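Local coordinates for ribosomal RNA small subunit methyltransferase E (Legionella pneumophila, PDB 5O95), which probably methylates the N3 position of a specific uridine in 16S ribosomal RNA, using S-adenosyl-L-methionine as the methyl donor, at residues Gln161-Ala166 against Ala193-Pro198. Sequence-based numbering, arbitrary orientation.
Sequences QFVREA and ALIIGP
Phe162 and Ile195 bury nearly the same amount of surface against each other's segments, 50 and 48 Å², and their side chains run past one another in opposite directions. The closest point is Phe162 CE2 to Ile195 CG1, at 3.7 Å. The neighbouring ring carbon, Phe162 CD2, lies 4.0 Å from both Ile195 CG1 and Ile195 CD1, so the CG1-CD1 arm of Ile195 lies beside the CD2-CE2 bond of the ring; CG1 approaches the ring obliquely. Phe162 reaches the strand because its CG is anti to the backbone N (chi1 -177°), which extends the ring out from the helix. Further along the ring, Phe162 CZ approaches Ala193 CB at 4.4 Å, a looser contact on the same side of the strand. Ile195 also has a second neighbour: its CD1 meets Val163 CG1 at 3.9 Å, the two side chains crossing at about a right angle. CD1 is thus in van der Waals contact with two consecutive helix residues. All three pairs in contact are carbon on carbon and no hydrogen bond crosses, so the contact is a buried apolar one.

The short axes of helix 161-165 and strand 193-196 run almost antiparallel, at 165° and 10.9 Å apart, as helix 159-165 packs on one face of the parallel sheet of the SPOUT methyltransferase domain. Just beyond the strand comes Gly197, an S-adenosyl-L-methionine-binding residue. Strand 191-196 lies between strands 82-88 and 170-174, with which Leu194 and Ala193 respectively share backbone bonds. Phe162 also touches Ala86 and stacks edge-to-face on His84, while on the other face of the sheet Leu194 packs against Ala234 and Leu238 of helix 227-242.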
loop_
_atom_site.group_PDB
_atom_site.type_symbol
_atom_site.label_atom_id
_atom_site.label_comp_id
_atom_site.label_asym_id
_atom_site.label_seq_id
_atom_site.Cartn_x
_atom_site.Cartn_y
_atom_site.Cartn_z
ATOM N N GLN B 161 -23.522 10.748 -10.345
ATOM C CA GLN B 161 -24.375 9.985 -9.438
ATOM C C GLN B 161 -23.749 9.865 -8.056
ATOM O O GLN B 161 -24.445 9.974 -7.039
ATOM C CB GLN B 161 -24.673 8.597 -10.006
ATOM C CG GLN B 161 -25.588 7.795 -9.103
ATOM C CD GLN B 161 -26.089 6.518 -9.743
ATOM O OE1 GLN B 161 -25.670 6.150 -10.838
ATOM N NE2 GLN B 161 -26.992 5.829 -9.052
ATOM N N PHE B 162 -22.435 9.646 -7.987
ATOM C CA PHE B 162 -21.811 9.474 -6.680
ATOM C C PHE B 162 -21.930 10.733 -5.831
ATOM O O PHE B 162 -22.289 10.665 -4.652
ATOM C CB PHE B 162 -20.351 9.042 -6.802
ATOM C CG PHE B 162 -19.717 8.783 -5.480
ATOM C CD1 PHE B 162 -19.844 7.546 -4.868
ATOM C CD2 PHE B 162 -19.018 9.788 -4.828
ATOM C CE1 PHE B 162 -19.268 7.313 -3.626
ATOM C CE2 PHE B 162 -18.449 9.564 -3.588
ATOM C CZ PHE B 162 -18.576 8.326 -2.986
ATOM N N VAL B 163 -21.618 11.898 -6.406
ATOM C CA VAL B 163 -21.699 13.112 -5.602
ATOM C C VAL B 163 -23.146 13.472 -5.269
ATOM O O VAL B 163 -23.419 14.038 -4.203
ATOM C CB VAL B 163 -20.903 14.274 -6.228
ATOM C CG1 VAL B 163 -19.479 13.822 -6.540
ATOM C CG2 VAL B 163 -21.601 14.832 -7.463
ATOM N N ARG B 164 -24.096 13.134 -6.149
ATOM C CA ARG B 164 -25.493 13.456 -5.880
ATOM C C ARG B 164 -26.009 12.669 -4.678
ATOM O O ARG B 164 -26.759 13.204 -3.852
ATOM C CB ARG B 164 -26.337 13.200 -7.133
ATOM C CG ARG B 164 -27.732 12.657 -6.862
ATOM C CD ARG B 164 -28.638 12.807 -8.082
ATOM N NE ARG B 164 -27.971 12.423 -9.324
ATOM C CZ ARG B 164 -28.019 11.207 -9.856
ATOM N NH1 ARG B 164 -28.708 10.245 -9.256
ATOM N NH2 ARG B 164 -27.376 10.953 -10.990
ATOM N N GLU B 165 -25.571 11.420 -4.534
ATOM C CA GLU B 165 -26.100 10.527 -3.512
ATOM C C GLU B 165 -25.316 10.544 -2.206
ATOM O O GLU B 165 -25.829 10.052 -1.194
ATOM C CB GLU B 165 -26.136 9.088 -4.035
ATOM C CG GLU B 165 -27.043 8.908 -5.236
ATOM C CD GLU B 165 -26.990 7.504 -5.802
ATOM O OE1 GLU B 165 -26.069 6.738 -5.444
ATOM O OE2 GLU B 165 -27.870 7.169 -6.616
ATOM N N ALA B 166 -24.094 11.082 -2.201
ATOM C CA ALA B 166 -23.235 10.995 -1.026
ATOM C C ALA B 166 -23.843 11.777 0.132
ATOM O O ALA B 166 -24.127 12.973 0.008
ATOM C CB ALA B 166 -21.843 11.530 -1.361
ATOM N N ALA B 193 -16.721 10.248 3.016
ATOM C CA ALA B 193 -16.677 9.829 1.621
ATOM C C ALA B 193 -15.382 10.365 1.036
ATOM O O ALA B 193 -15.027 11.521 1.275
ATOM C CB ALA B 193 -17.875 10.365 0.833
ATOM N N LEU B 194 -14.649 9.504 0.342
ATOM C CA LEU B 194 -13.367 9.874 -0.251
ATOM C C LEU B 194 -13.374 9.471 -1.712
ATOM O O LEU B 194 -13.524 8.286 -2.029
ATOM C CB LEU B 194 -12.227 9.141 0.459
ATOM C CG LEU B 194 -10.834 9.268 -0.142
ATOM C CD1 LEU B 194 -10.338 10.695 -0.005
ATOM C CD2 LEU B 194 -9.909 8.264 0.548
ATOM N N ILE B 195 -13.171 10.451 -2.590
ATOM C CA ILE B 195 -13.061 10.230 -4.027
ATOM C C ILE B 195 -11.585 10.202 -4.400
ATOM O O ILE B 195 -10.862 11.177 -4.169
ATOM C CB ILE B 195 -13.778 11.335 -4.814
ATOM C CG1 ILE B 195 -15.278 11.306 -4.521
ATOM C CG2 ILE B 195 -13.544 11.137 -6.315
ATOM C CD1 ILE B 195 -16.051 12.395 -5.201
ATOM N N ILE B 196 -11.142 9.094 -4.986
ATOM C CA ILE B 196 -9.826 8.998 -5.612
ATOM C C ILE B 196 -10.059 8.883 -7.103
ATOM O O ILE B 196 -10.696 7.925 -7.561
ATOM C CB ILE B 196 -9.067 7.771 -5.105
ATOM C CG1 ILE B 196 -9.074 7.804 -3.580
ATOM C CG2 ILE B 196 -7.669 7.703 -5.724
ATOM C CD1 ILE B 196 -7.815 7.433 -2.970
ATOM N N GLY B 197 -9.562 9.863 -7.861
ATOM C CA GLY B 197 -9.717 9.863 -9.293
ATOM C C GLY B 197 -8.635 9.083 -10.007
ATOM O O GLY B 197 -7.751 8.476 -9.399
ATOM N N PRO B 198 -8.698 9.089 -11.335
ATOM C CA PRO B 198 -7.674 8.415 -12.133
ATOM C C PRO B 198 -6.396 9.235 -12.141
ATOM O O PRO B 198 -6.352 10.390 -11.712
ATOM C CB PRO B 198 -8.294 8.382 -13.535
ATOM C CG PRO B 198 -9.133 9.655 -13.579
ATOM C CD PRO B 198 -9.675 9.819 -12.161
#